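Local coordinates for spike protein S1 (Bat coronavirus HKU9, PDB 5GYQ) that forms the putative receptor-binding domain of the viral spike, which probably attaches the virion to host cells by recognising a receptor, at residues Q47-S52 / G100-F105; D96-C101 / V153-P158; P112-N117 / D134-A139. All coordinates share one frame; numbering follows the deposited sequence.

Contact 1. Residues Q47-S52 / G100-F105; sequences QCYGVS and GCLHAF
Cys48 and Cys101 face each other across two antiparallel strands, the edge strand 43-49 and its neighbour 100-111, and a disulfide joins them, SG to SG at 2.0 Å. They are a non-hydrogen-bonded pair, a position where the two CB atoms leave the sheet on one side close enough for sulfurs to bond. In both cysteines SG stands anti to the carbonyl carbon, beside the backbone N (chi1 -69° and -68°), and the bridge closes with a chi3 of 110°.

Backbone hydrogen bonds flank the bridge in two reciprocal pairs. On one side, Gln47 and Leu102 exchange N-H and C=O, each bond 2.9 Å from N to O. On the other, Tyr49 N reaches Gly100 O at 2.8 Å, while the return bond from Gly100 N to Tyr49 O is 3.0 Å long. This last is somewhat bent, the others nearly straight. Between them Cys101 CA passes 3.4 Å from Gln47 O, a CA-H...O contact.

Apolar packing takes the other face of the sheet. Leu102 comes to the Tyr49 ring at its edge, with CG in the ring plane and 4.0 Å from CE2, and its CD1 lies 3.8 Å from Tyr49 OH. Phe80 of helix 73-81 touches both residues as well as Gln47, and Arg82 makes a cation-pi contact with the tyrosine. Around the sulfurs, Val51 CG1 approaches Cys101 SG, and Leu56 of helix 53-56 adds cover.

The chemistry is thus two-sided: a covalent bond suited to an extracellular domain fixes the alignment of an edge strand, and hydrophobic and aromatic groups join its reverse side to a helix.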
ATOM      1  N   GLN A  47       2.688  -9.335  -6.121  1.00 33.05           N
ATOM      2  CA  GLN A  47       3.737  -9.114  -7.108  1.00 31.29           C
ATOM      3  C   GLN A  47       4.956  -8.453  -6.482  1.00 33.19           C
ATOM      4  O   GLN A  47       4.853  -7.377  -5.906  1.00 30.21           O
ATOM      5  CB  GLN A  47       3.211  -8.253  -8.256  1.00 37.63           C
ATOM      6  CG  GLN A  47       4.175  -8.117  -9.413  1.00 46.30           C
ATOM      7  CD  GLN A  47       4.249  -9.374 -10.251  1.00 48.77           C
ATOM      8  OE1 GLN A  47       3.227  -9.894 -10.702  1.00 50.17           O
ATOM      9  NE2 GLN A  47       5.461  -9.877 -10.460  1.00 54.86           N
ATOM     10  N   CYS A  48       6.118  -9.084  -6.612  1.00 26.59           N
ATOM     11  CA  CYS A  48       7.320  -8.552  -5.981  1.00 25.65           C
ATOM     12  C   CYS A  48       8.388  -8.114  -6.982  1.00 25.20           C
ATOM     13  O   CYS A  48       8.518  -8.683  -8.064  1.00 28.04           O
ATOM     14  CB  CYS A  48       7.906  -9.584  -5.019  1.00 32.72           C
ATOM     15  SG  CYS A  48       6.914  -9.892  -3.543  1.00 38.33           S
ATOM     16  N   TYR A  49       9.152  -7.098  -6.593  1.00 24.34           N
ATOM     17  CA  TYR A  49      10.217  -6.534  -7.409  1.00 22.88           C
ATOM     18  C   TYR A  49      11.496  -6.395  -6.590  1.00 32.37           C
ATOM     19  O   TYR A  49      11.536  -5.644  -5.609  1.00 31.58           O
ATOM     20  CB  TYR A  49       9.806  -5.167  -7.963  1.00 25.71           C
ATOM     21  CG  TYR A  49       8.422  -5.134  -8.567  1.00 24.91           C
ATOM     22  CD1 TYR A  49       8.223  -5.412  -9.915  1.00 23.70           C
ATOM     23  CD2 TYR A  49       7.313  -4.820  -7.791  1.00 24.34           C
ATOM     24  CE1 TYR A  49       6.957  -5.383 -10.471  1.00 23.93           C
ATOM     25  CE2 TYR A  49       6.045  -4.789  -8.339  1.00 29.33           C
ATOM     26  CZ  TYR A  49       5.873  -5.071  -9.678  1.00 30.20           C
ATOM     27  OH  TYR A  49       4.611  -5.040 -10.222  1.00 31.11           O
ATOM     28  N   GLY A  50      12.537  -7.120  -6.994  1.00 31.18           N
ATOM     29  CA  GLY A  50      13.820  -7.067  -6.315  1.00 32.07           C
ATOM     30  C   GLY A  50      13.955  -8.140  -5.253  1.00 34.54           C
ATOM     31  O   GLY A  50      14.979  -8.240  -4.577  1.00 36.05           O
ATOM     32  N   VAL A  51      12.911  -8.947  -5.112  1.00 30.35           N
ATOM     33  CA  VAL A  51      12.866 -10.007  -4.112  1.00 26.82           C
ATOM     34  C   VAL A  51      11.755 -10.972  -4.511  1.00 27.60           C
ATOM     35  O   VAL A  51      10.790 -10.566  -5.146  1.00 34.76           O
ATOM     36  CB  VAL A  51      12.626  -9.434  -2.689  1.00 33.89           C
ATOM     37  CG1 VAL A  51      11.331  -8.634  -2.641  1.00 30.83           C
ATOM     38  CG2 VAL A  51      12.619 -10.539  -1.638  1.00 36.69           C
ATOM     39  N   SER A  52      11.893 -12.250  -4.175  1.00 33.18           N
ATOM     40  CA  SER A  52      10.821 -13.202  -4.442  1.00 35.23           C
ATOM     41  C   SER A  52       9.848 -13.204  -3.270  1.00 31.64           C
ATOM     42  O   SER A  52      10.248 -12.943  -2.135  1.00 33.60           O
ATOM     43  CB  SER A  52      11.378 -14.606  -4.687  1.00 37.99           C
ATOM     44  OG  SER A  52      11.838 -15.190  -3.484  1.00 43.58           O
ATOM     45  N   GLY A 100      10.409  -3.881  -3.528  1.00 22.85           N
ATOM     46  CA  GLY A 100       9.391  -4.277  -2.573  1.00 20.99           C
ATOM     47  C   GLY A 100       8.250  -5.052  -3.197  1.00 22.75           C
ATOM     48  O   GLY A 100       8.443  -5.726  -4.198  1.00 23.68           O
ATOM     49  N   CYS A 101       7.056  -4.960  -2.616  1.00 22.30           N
ATOM     50  CA  CYS A 101       5.936  -5.774  -3.093  1.00 20.42           C
ATOM     51  C   CYS A 101       4.584  -5.066  -3.119  1.00 20.78           C
ATOM     52  O   CYS A 101       4.286  -4.218  -2.280  1.00 21.08           O
ATOM     53  CB  CYS A 101       5.812  -7.039  -2.239  1.00 26.53           C
ATOM     54  SG  CYS A 101       7.179  -8.198  -2.455  1.00 57.37           S
ATOM     55  N   LEU A 102       3.774  -5.440  -4.103  1.00 21.64           N
ATOM     56  CA  LEU A 102       2.384  -5.022  -4.203  1.00 24.26           C
ATOM     57  C   LEU A 102       1.495  -6.189  -3.811  1.00 28.38           C
ATOM     58  O   LEU A 102       1.479  -7.224  -4.487  1.00 23.95           O
ATOM     59  CB  LEU A 102       2.045  -4.560  -5.619  1.00 19.08           C
ATOM     60  CG  LEU A 102       2.926  -3.479  -6.237  1.00 28.31           C
ATOM     61  CD1 LEU A 102       2.483  -3.205  -7.665  1.00 24.57           C
ATOM     62  CD2 LEU A 102       2.872  -2.212  -5.405  1.00 25.53           C
ATOM     63  N   HIS A 103       0.762  -6.026  -2.716  1.00 20.21           N
ATOM     64  CA  HIS A 103      -0.097  -7.093  -2.228  1.00 20.11           C
ATOM     65  C   HIS A 103      -1.564  -6.686  -2.251  1.00 19.76           C
ATOM     66  O   HIS A 103      -2.028  -5.925  -1.402  1.00 14.52           O
ATOM     67  CB  HIS A 103       0.312  -7.501  -0.814  1.00 24.28           C
ATOM     68  CG  HIS A 103      -0.313  -8.780  -0.349  1.00 26.72           C
ATOM     69  ND1 HIS A 103      -0.017  -9.355   0.865  1.00 32.50           N
ATOM     70  CD2 HIS A 103      -1.217  -9.595  -0.946  1.00 28.31           C
ATOM     71  CE1 HIS A 103      -0.713 -10.472   1.002  1.00 37.19           C
ATOM     72  NE2 HIS A 103      -1.448 -10.638  -0.081  1.00 35.03           N
ATOM     73  N   ALA A 104      -2.290  -7.205  -3.234  1.00 15.08           N
ATOM     74  CA  ALA A 104      -3.721  -6.982  -3.334  1.00 18.33           C
ATOM     75  C   ALA A 104      -4.475  -8.169  -2.749  1.00 21.83           C
ATOM     76  O   ALA A 104      -4.189  -9.325  -3.077  1.00 23.73           O
ATOM     77  CB  ALA A 104      -4.126  -6.750  -4.774  1.00 19.61           C
ATOM     78  N   PHE A 105      -5.434  -7.874  -1.878  1.00 24.15           N
ATOM     79  CA  PHE A 105      -6.181  -8.909  -1.174  1.00 24.97           C
ATOM     80  C   PHE A 105      -7.678  -8.624  -1.206  1.00 25.16           C
ATOM     81  O   PHE A 105      -8.099  -7.481  -1.395  1.00 23.52           O
ATOM     82  CB  PHE A 105      -5.690  -9.031   0.272  1.00 28.17           C
ATOM     83  CG  PHE A 105      -5.728  -7.737   1.043  1.00 26.36           C
ATOM     84  CD1 PHE A 105      -6.821  -7.415   1.831  1.00 25.79           C
ATOM     85  CD2 PHE A 105      -4.665  -6.850   0.991  1.00 24.72           C
ATOM     86  CE1 PHE A 105      -6.855  -6.229   2.546  1.00 27.43           C
ATOM     87  CE2 PHE A 105      -4.696  -5.664   1.701  1.00 17.78           C
ATOM     88  CZ  PHE A 105      -5.793  -5.355   2.480  1.00 24.36           C
TER

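Contact 2. Residues D96-C101 / V153-P158; sequences DNFYGC and VITLKP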
ATOM      1  N   ASP A  96      10.363   5.699  -8.142  1.00 28.30           N
ATOM      2  CA  ASP A  96      11.305   5.219  -9.147  1.00 30.78           C
ATOM      3  C   ASP A  96      12.140   4.081  -8.572  1.00 28.73           C
ATOM      4  O   ASP A  96      12.501   4.109  -7.397  1.00 35.10           O
ATOM      5  CB  ASP A  96      12.209   6.355  -9.628  1.00 45.55           C
ATOM      6  CG  ASP A  96      11.425   7.517 -10.210  1.00 62.37           C
ATOM      7  OD1 ASP A  96      11.680   8.670  -9.800  1.00 71.72           O
ATOM      8  OD2 ASP A  96      10.557   7.277 -11.078  1.00 51.14           O
ATOM      9  N   ASN A  97      12.437   3.085  -9.404  1.00 34.12           N
ATOM     10  CA  ASN A  97      13.199   1.908  -8.989  1.00 36.62           C
ATOM     11  C   ASN A  97      12.635   1.263  -7.726  1.00 38.27           C
ATOM     12  O   ASN A  97      13.338   1.102  -6.727  1.00 38.36           O
ATOM     13  CB  ASN A  97      14.670   2.271  -8.780  1.00 37.58           C
ATOM     14  CG  ASN A  97      15.410   2.456 -10.089  1.00 48.66           C
ATOM     15  OD1 ASN A  97      15.081   1.823 -11.095  1.00 43.23           O
ATOM     16  ND2 ASN A  97      16.413   3.325 -10.084  1.00 44.24           N
ATOM     17  N   PHE A  98      11.359   0.897  -7.786  1.00 26.27           N
ATOM     18  CA  PHE A  98      10.665   0.331  -6.640  1.00 23.96           C
ATOM     19  C   PHE A  98      11.235  -1.028  -6.254  1.00 25.84           C
ATOM     20  O   PHE A  98      11.299  -1.944  -7.074  1.00 25.19           O
ATOM     21  CB  PHE A  98       9.168   0.212  -6.935  1.00 18.49           C
ATOM     22  CG  PHE A  98       8.377  -0.410  -5.820  1.00 15.59           C
ATOM     23  CD1 PHE A  98       8.266   0.222  -4.594  1.00 20.23           C
ATOM     24  CD2 PHE A  98       7.733  -1.623  -6.004  1.00 19.76           C
ATOM     25  CE1 PHE A  98       7.535  -0.349  -3.567  1.00 16.52           C
ATOM     26  CE2 PHE A  98       7.001  -2.198  -4.982  1.00 23.49           C
ATOM     27  CZ  PHE A  98       6.904  -1.559  -3.763  1.00 19.76           C
ATOM     28  N   TYR A  99      11.665  -1.137  -5.003  1.00 25.42           N
ATOM     29  CA  TYR A  99      12.107  -2.402  -4.430  1.00 24.26           C
ATOM     30  C   TYR A  99      11.131  -2.783  -3.327  1.00 27.63           C
ATOM     31  O   TYR A  99      11.017  -2.081  -2.321  1.00 23.12           O
ATOM     32  CB  TYR A  99      13.540  -2.287  -3.897  1.00 23.54           C
ATOM     33  CG  TYR A  99      14.010  -3.451  -3.044  1.00 26.59           C
ATOM     34  CD1 TYR A  99      13.766  -4.764  -3.422  1.00 32.82           C
ATOM     35  CD2 TYR A  99      14.730  -3.230  -1.877  1.00 35.91           C
ATOM     36  CE1 TYR A  99      14.206  -5.826  -2.644  1.00 38.60           C
ATOM     37  CE2 TYR A  99      15.177  -4.283  -1.095  1.00 29.66           C
ATOM     38  CZ  TYR A  99      14.913  -5.578  -1.484  1.00 33.90           C
ATOM     39  OH  TYR A  99      15.354  -6.627  -0.709  1.00 38.96           O
ATOM     40  N   GLY A 100      10.409  -3.881  -3.528  1.00 22.85           N
ATOM     41  CA  GLY A 100       9.391  -4.277  -2.573  1.00 20.99           C
ATOM     42  C   GLY A 100       8.250  -5.052  -3.197  1.00 22.75           C
ATOM     43  O   GLY A 100       8.443  -5.726  -4.198  1.00 23.68           O
ATOM     44  N   CYS A 101       7.056  -4.960  -2.616  1.00 22.30           N
ATOM     45  CA  CYS A 101       5.936  -5.774  -3.093  1.00 20.42           C
ATOM     46  C   CYS A 101       4.584  -5.066  -3.119  1.00 20.78           C
ATOM     47  O   CYS A 101       4.286  -4.218  -2.280  1.00 21.08           O
ATOM     48  CB  CYS A 101       5.812  -7.039  -2.239  1.00 26.53           C
ATOM     49  SG  CYS A 101       7.179  -8.198  -2.455  1.00 57.37           S
ATOM     50  N   VAL A 153       1.218  -1.781  -0.250  1.00 19.06           N
ATOM     51  CA  VAL A 153       2.472  -1.600  -0.959  1.00 14.69           C
ATOM     52  C   VAL A 153       3.603  -1.654   0.049  1.00 21.10           C
ATOM     53  O   VAL A 153       3.723  -0.780   0.913  1.00 21.81           O
ATOM     54  CB  VAL A 153       2.521  -0.266  -1.720  1.00 16.72           C
ATOM     55  CG1 VAL A 153       3.839  -0.132  -2.471  1.00 15.26           C
ATOM     56  CG2 VAL A 153       1.343  -0.159  -2.675  1.00 12.03           C
ATOM     57  N   ILE A 154       4.416  -2.696  -0.051  1.00 19.26           N
ATOM     58  CA  ILE A 154       5.520  -2.888   0.870  1.00 18.84           C
ATOM     59  C   ILE A 154       6.818  -2.429   0.221  1.00 21.78           C
ATOM     60  O   ILE A 154       7.304  -3.060  -0.707  1.00 23.48           O
ATOM     61  CB  ILE A 154       5.632  -4.362   1.304  1.00 19.76           C
ATOM     62  CG1 ILE A 154       4.274  -4.868   1.798  1.00 26.79           C
ATOM     63  CG2 ILE A 154       6.688  -4.523   2.386  1.00 22.41           C
ATOM     64  CD1 ILE A 154       4.247  -6.341   2.143  1.00 27.90           C
ATOM     65  N   THR A 155       7.358  -1.312   0.699  1.00 17.02           N
ATOM     66  CA  THR A 155       8.636  -0.796   0.222  1.00 19.07           C
ATOM     67  C   THR A 155       9.763  -1.264   1.127  1.00 25.69           C
ATOM     68  O   THR A 155       9.704  -1.092   2.340  1.00 25.14           O
ATOM     69  CB  THR A 155       8.653   0.743   0.169  1.00 22.46           C
ATOM     70  OG1 THR A 155       7.564   1.211  -0.633  1.00 23.26           O
ATOM     71  CG2 THR A 155       9.967   1.240  -0.418  1.00 27.07           C
ATOM     72  N   LEU A 156      10.791  -1.852   0.531  1.00 25.00           N
ATOM     73  CA  LEU A 156      11.896  -2.406   1.297  1.00 24.05           C
ATOM     74  C   LEU A 156      13.166  -1.596   1.116  1.00 29.52           C
ATOM     75  O   LEU A 156      13.425  -1.065   0.037  1.00 33.95           O
ATOM     76  CB  LEU A 156      12.146  -3.854   0.881  1.00 22.93           C
ATOM     77  CG  LEU A 156      10.934  -4.780   0.971  1.00 23.24           C
ATOM     78  CD1 LEU A 156      11.235  -6.101   0.291  1.00 23.68           C
ATOM     79  CD2 LEU A 156      10.540  -4.992   2.424  1.00 23.91           C
ATOM     80  N   LYS A 157      13.957  -1.495   2.179  1.00 33.75           N
ATOM     81  CA  LYS A 157      15.308  -0.963   2.056  1.00 31.36           C
ATOM     82  C   LYS A 157      16.305  -2.022   2.507  1.00 40.16           C
ATOM     83  O   LYS A 157      16.090  -2.691   3.519  1.00 32.77           O
ATOM     84  CB  LYS A 157      15.473   0.327   2.863  1.00 36.15           C
ATOM     85  CG  LYS A 157      15.366   1.592   2.015  1.00 49.13           C
ATOM     86  CD  LYS A 157      15.030   2.819   2.854  1.00 57.85           C
ATOM     87  CE  LYS A 157      16.114   3.133   3.876  1.00 64.95           C
ATOM     88  NZ  LYS A 157      17.253   3.890   3.281  1.00 59.85           N
ATOM     89  N   PRO A 158      17.394  -2.193   1.744  1.00 44.38           N
ATOM     90  CA  PRO A 158      18.384  -3.232   2.045  1.00 45.06           C
ATOM     91  C   PRO A 158      19.045  -3.031   3.403  1.00 46.41           C
ATOM     92  O   PRO A 158      19.231  -1.895   3.842  1.00 40.61           O
ATOM     93  CB  PRO A 158      19.405  -3.086   0.911  1.00 44.85           C
ATOM     94  CG  PRO A 158      19.233  -1.696   0.416  1.00 48.01           C
ATOM     95  CD  PRO A 158      17.774  -1.395   0.566  1.00 37.97           C
TER
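The strand through Val153-Leu156 runs antiparallel to the start of strand 100-111, Gly100 facing Thr155 and Cys101 facing Ile154, with Cys101 and Ile154 exchanging two backbone hydrogen bonds of 2.7 Å from N to O and Leu156 N adding a third to Tyr99 O at 2.9 Å. Gly100 suits its place because it lacks a CB: Ile154 O can come within 3.1 Å of its CA, and its backbone angles would themselves press a CB against the preceding carbonyl.

Just before strand 100-111, two aromatic side chains reach the neighbouring strand. Tyr99, with CG anti to the backbone N (chi1 169°), lays one face of its ring over Leu156; the leucine CB sits 3.6 Å from CE2, offset toward the rim, in a CH-pi contact. Pro158 meets the ring at its edge. Phe98 works at the opposite end: its CZ packs against Val153 CG1 at 3.6 Å, and Thr155 OG1 lies in the ring plane, 3.3 Å from CE1.

Beyond these, Ile154 packs on Val64 and Leu66 of strand 63-71. Paired backbone polar groups and aromatic carbon laid on aliphatic carbon therefore make this a buried junction, in which the incoming chain is fixed as it enters the central sheet.

Contact 3. Residues P112-N117 / D134-A139; sequences PYAVAN and DTVINA. With NAG (2-acetamido-2-deoxy-beta-D-glucopyranose), chain B.
The peptide plane between Val115 and Ala116 receives Val136 CG1 squarely over one face, 3.6 Å from both Val115 C and Ala116 N. The ring of Tyr113, turned to the other side of the loop, carries Val115 CG2 over the centre of one face, 3.4 Å above its plane. At the edge of that ring lies a sugar: O5 of the N-acetylglucosamine is in plane, 3.5 Å from Tyr113 CE2. The ring of His75 also meets the tyrosine ring, and Tyr113 OH is hydrogen-bonded to His75 ND1 and Asn72 N, which fixes how the ring stands.

Alternation in the extended loop 112-117 explains this division. Ala114 directs its methyl to helix 130-139, where CB lies 4.0 Å from Ile137 CA, whereas Val115 turns from the helix to the glycan, its CG2 3.8 Å from the sugar O6. Ala116 CB then meets Val136 CG2 at 4.0 Å. The small alanines let the backbone come close to the helix, and the branched valine fills the approach: CG1, anti to the backbone N (chi1 174°), covers the peptide while CG2 reaches Ala116.

No hydrogen bond joins loop to helix here. Several backbone polar atoms of the loop are met elsewhere: Gln18 pairs with Ala114 N and Pro112 O, and Asn91 OD1 with Ala116 N.

Asn72, Thr74 and His75 complete the pocket with Ser146, and Thr74 OG1 is hydrogen-bonded to the sugar. Asn72 and Thr74 form an Asn-X-Thr sequon, so the glycan is probably N-linked at Asn72. The loop therefore has two different neighbours: purely apolar contacts seat it on the helix, while an aromatic edge and a valine on its other side border a carbohydrate.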
ATOM      1  N   PRO A 112     -18.484   3.045  -2.391  1.00 27.66           N
ATOM      2  CA  PRO A 112     -17.916   4.302  -2.879  1.00 26.59           C
ATOM      3  C   PRO A 112     -16.406   4.208  -3.057  1.00 18.01           C
ATOM      4  O   PRO A 112     -15.695   3.745  -2.165  1.00 19.74           O
ATOM      5  CB  PRO A 112     -18.286   5.296  -1.779  1.00 23.66           C
ATOM      6  CG  PRO A 112     -19.598   4.798  -1.284  1.00 31.88           C
ATOM      7  CD  PRO A 112     -19.552   3.287  -1.398  1.00 32.52           C
ATOM      8  N   TYR A 113     -15.939   4.637  -4.222  1.00 19.33           N
ATOM      9  CA  TYR A 113     -14.541   4.524  -4.593  1.00 17.96           C
ATOM     10  C   TYR A 113     -14.031   5.921  -4.911  1.00 17.36           C
ATOM     11  O   TYR A 113     -14.265   6.442  -6.004  1.00 17.26           O
ATOM     12  CB  TYR A 113     -14.396   3.574  -5.786  1.00 20.68           C
ATOM     13  CG  TYR A 113     -12.983   3.234  -6.209  1.00 15.65           C
ATOM     14  CD1 TYR A 113     -11.990   2.970  -5.273  1.00 17.47           C
ATOM     15  CD2 TYR A 113     -12.657   3.136  -7.555  1.00 15.30           C
ATOM     16  CE1 TYR A 113     -10.700   2.644  -5.672  1.00 14.41           C
ATOM     17  CE2 TYR A 113     -11.380   2.808  -7.960  1.00 11.95           C
ATOM     18  CZ  TYR A 113     -10.404   2.565  -7.018  1.00 11.41           C
ATOM     19  OH  TYR A 113      -9.132   2.241  -7.430  1.00 12.52           O
ATOM     20  N   ALA A 114     -13.363   6.540  -3.943  1.00 14.65           N
ATOM     21  CA  ALA A 114     -12.983   7.944  -4.058  1.00 10.06           C
ATOM     22  C   ALA A 114     -11.620   8.104  -4.716  1.00 15.69           C
ATOM     23  O   ALA A 114     -10.583   7.927  -4.077  1.00 13.45           O
ATOM     24  CB  ALA A 114     -12.990   8.609  -2.692  1.00 11.69           C
ATOM     25  N   VAL A 115     -11.634   8.448  -6.000  1.00 12.05           N
ATOM     26  CA  VAL A 115     -10.415   8.561  -6.784  1.00 11.41           C
ATOM     27  C   VAL A 115     -10.311   9.939  -7.424  1.00 12.59           C
ATOM     28  O   VAL A 115     -11.196  10.342  -8.174  1.00 12.17           O
ATOM     29  CB  VAL A 115     -10.357   7.483  -7.885  1.00 15.37           C
ATOM     30  CG1 VAL A 115      -9.086   7.622  -8.712  1.00 13.83           C
ATOM     31  CG2 VAL A 115     -10.448   6.100  -7.272  1.00 11.56           C
ATOM     32  N   ALA A 116      -9.234  10.661  -7.126  1.00 10.83           N
ATOM     33  CA  ALA A 116      -9.014  11.972  -7.729  1.00 10.66           C
ATOM     34  C   ALA A 116      -8.721  11.814  -9.213  1.00 15.13           C
ATOM     35  O   ALA A 116      -8.040  10.872  -9.617  1.00 15.32           O
ATOM     36  CB  ALA A 116      -7.872  12.698  -7.034  1.00  8.75           C
ATOM     37  N   ASN A 117      -9.244  12.725 -10.027  1.00 13.77           N
ATOM     38  CA  ASN A 117      -9.021  12.649 -11.466  1.00 16.71           C
ATOM     39  C   ASN A 117      -8.513  13.970 -12.041  1.00 14.90           C
ATOM     40  O   ASN A 117      -8.643  14.233 -13.234  1.00 15.17           O
ATOM     41  CB  ASN A 117     -10.301  12.203 -12.183  1.00 19.94           C
ATOM     42  CG  ASN A 117     -11.338  13.302 -12.280  1.00 22.41           C
ATOM     43  OD1 ASN A 117     -11.483  14.125 -11.375  1.00 33.89           O
ATOM     44  ND2 ASN A 117     -12.065  13.325 -13.392  1.00 48.43           N
ATOM     45  N   ASP A 134     -11.791  16.629   0.089  1.00 15.17           N
ATOM     46  CA  ASP A 134     -13.197  16.607   0.480  1.00 23.94           C
ATOM     47  C   ASP A 134     -14.114  16.548  -0.740  1.00 19.68           C
ATOM     48  O   ASP A 134     -15.111  15.822  -0.723  1.00 17.78           O
ATOM     49  CB  ASP A 134     -13.546  17.830   1.337  1.00 25.60           C
ATOM     50  CG  ASP A 134     -12.897  17.789   2.715  1.00 29.89           C
ATOM     51  OD1 ASP A 134     -12.595  16.678   3.203  1.00 33.68           O
ATOM     52  OD2 ASP A 134     -12.690  18.869   3.313  1.00 33.75           O
ATOM     53  N   THR A 135     -13.790  17.290  -1.802  1.00 11.63           N
ATOM     54  CA  THR A 135     -14.623  17.201  -3.012  1.00 12.30           C
ATOM     55  C   THR A 135     -14.543  15.820  -3.665  1.00 16.00           C
ATOM     56  O   THR A 135     -15.523  15.350  -4.233  1.00 15.34           O
ATOM     57  CB  THR A 135     -14.251  18.263  -4.081  1.00 17.65           C
ATOM     58  OG1 THR A 135     -12.949  17.986  -4.604  1.00 13.43           O
ATOM     59  CG2 THR A 135     -14.296  19.662  -3.502  1.00 14.93           C
ATOM     60  N   VAL A 136     -13.381  15.178  -3.595  1.00 13.80           N
ATOM     61  CA  VAL A 136     -13.228  13.845  -4.188  1.00 12.93           C
ATOM     62  C   VAL A 136     -14.053  12.808  -3.414  1.00 14.30           C
ATOM     63  O   VAL A 136     -14.824  12.014  -3.991  1.00 13.52           O
ATOM     64  CB  VAL A 136     -11.744  13.410  -4.225  1.00 13.86           C
ATOM     65  CG1 VAL A 136     -11.614  11.972  -4.699  1.00 16.39           C
ATOM     66  CG2 VAL A 136     -10.940  14.342  -5.134  1.00 10.08           C
ATOM     67  N   ILE A 137     -13.899  12.840  -2.094  1.00 12.55           N
ATOM     68  CA  ILE A 137     -14.640  11.948  -1.212  1.00 16.50           C
ATOM     69  C   ILE A 137     -16.146  12.162  -1.366  1.00 21.23           C
ATOM     70  O   ILE A 137     -16.911  11.196  -1.421  1.00 19.97           O
ATOM     71  CB  ILE A 137     -14.217  12.147   0.258  1.00 13.70           C
ATOM     72  CG1 ILE A 137     -12.763  11.702   0.447  1.00 14.83           C
ATOM     73  CG2 ILE A 137     -15.134  11.366   1.189  1.00 16.56           C
ATOM     74  CD1 ILE A 137     -12.204  11.998   1.816  1.00 22.67           C
ATOM     75  N   ASN A 138     -16.571  13.421  -1.456  1.00 15.02           N
ATOM     76  CA  ASN A 138     -17.987  13.720  -1.657  1.00 12.28           C
ATOM     77  C   ASN A 138     -18.492  13.244  -3.018  1.00 19.97           C
ATOM     78  O   ASN A 138     -19.597  12.709  -3.124  1.00 21.64           O
ATOM     79  CB  ASN A 138     -18.253  15.217  -1.505  1.00 14.32           C
ATOM     80  CG  ASN A 138     -19.726  15.562  -1.640  1.00 20.03           C
ATOM     81  OD1 ASN A 138     -20.158  16.107  -2.657  1.00 27.99           O
ATOM     82  ND2 ASN A 138     -20.508  15.221  -0.623  1.00 23.90           N
ATOM     83  N   ALA A 139     -17.686  13.444  -4.055  1.00 16.25           N
ATOM     84  CA  ALA A 139     -18.055  13.044  -5.408  1.00 15.99           C
ATOM     85  C   ALA A 139     -18.195  11.531  -5.517  1.00 24.47           C
ATOM     86  O   ALA A 139     -18.980  11.042  -6.325  1.00 22.03           O
ATOM     87  CB  ALA A 139     -17.035  13.552  -6.414  1.00 18.77           C
TER
HETATM   88  C1  NAG B   1     -12.461   1.515 -11.484  1.00 14.48           C
HETATM   89  C2  NAG B   1     -13.375   1.040 -12.590  1.00 25.09           C
HETATM   90  C3  NAG B   1     -13.209   1.930 -13.813  1.00 27.48           C
HETATM   91  C4  NAG B   1     -13.441   3.392 -13.438  1.00 19.22           C
HETATM   92  C5  NAG B   1     -12.647   3.789 -12.188  1.00 18.36           C
HETATM   93  C6  NAG B   1     -13.070   5.131 -11.637  1.00 19.28           C
HETATM   94  C7  NAG B   1     -13.944  -1.344 -12.531  1.00 26.32           C
HETATM   95  C8  NAG B   1     -13.552  -2.727 -12.956  1.00 23.01           C
HETATM   96  N2  NAG B   1     -13.130  -0.354 -12.923  1.00 24.07           N
HETATM   97  O3  NAG B   1     -14.144   1.508 -14.797  1.00 24.26           O
HETATM   98  O4  NAG B   1     -12.976   4.252 -14.475  1.00 27.74           O
HETATM   99  O5  NAG B   1     -12.814   2.839 -11.122  1.00 18.06           O
HETATM  100  O6  NAG B   1     -12.271   5.516 -10.527  1.00 20.38           O
HETATM  101  O7  NAG B   1     -14.949  -1.127 -11.861  1.00 21.89           O

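Overall arrangement
From the N terminus, the chain first lays down 47-52, then passes through helices 53-56, 73-81 and 86-90 before 100-105 returns to close contact 1. Contact 2 begins on the stretch where contact 1 ends and closes at 153-158, so the two loops follow one another and share Gly100 and Cys101. Together they set strand 100-111 between 43-49 and 146-157 in the antiparallel core sheet. Contact 3 is nested inside the loop of contact 2, across the chain's centre and about 27 Å from either of the others, centre to centre. It joins loop and helix within the insertion between strands 100-111 and 146-157, where betacoronavirus receptor-binding domains carry their external subdomain.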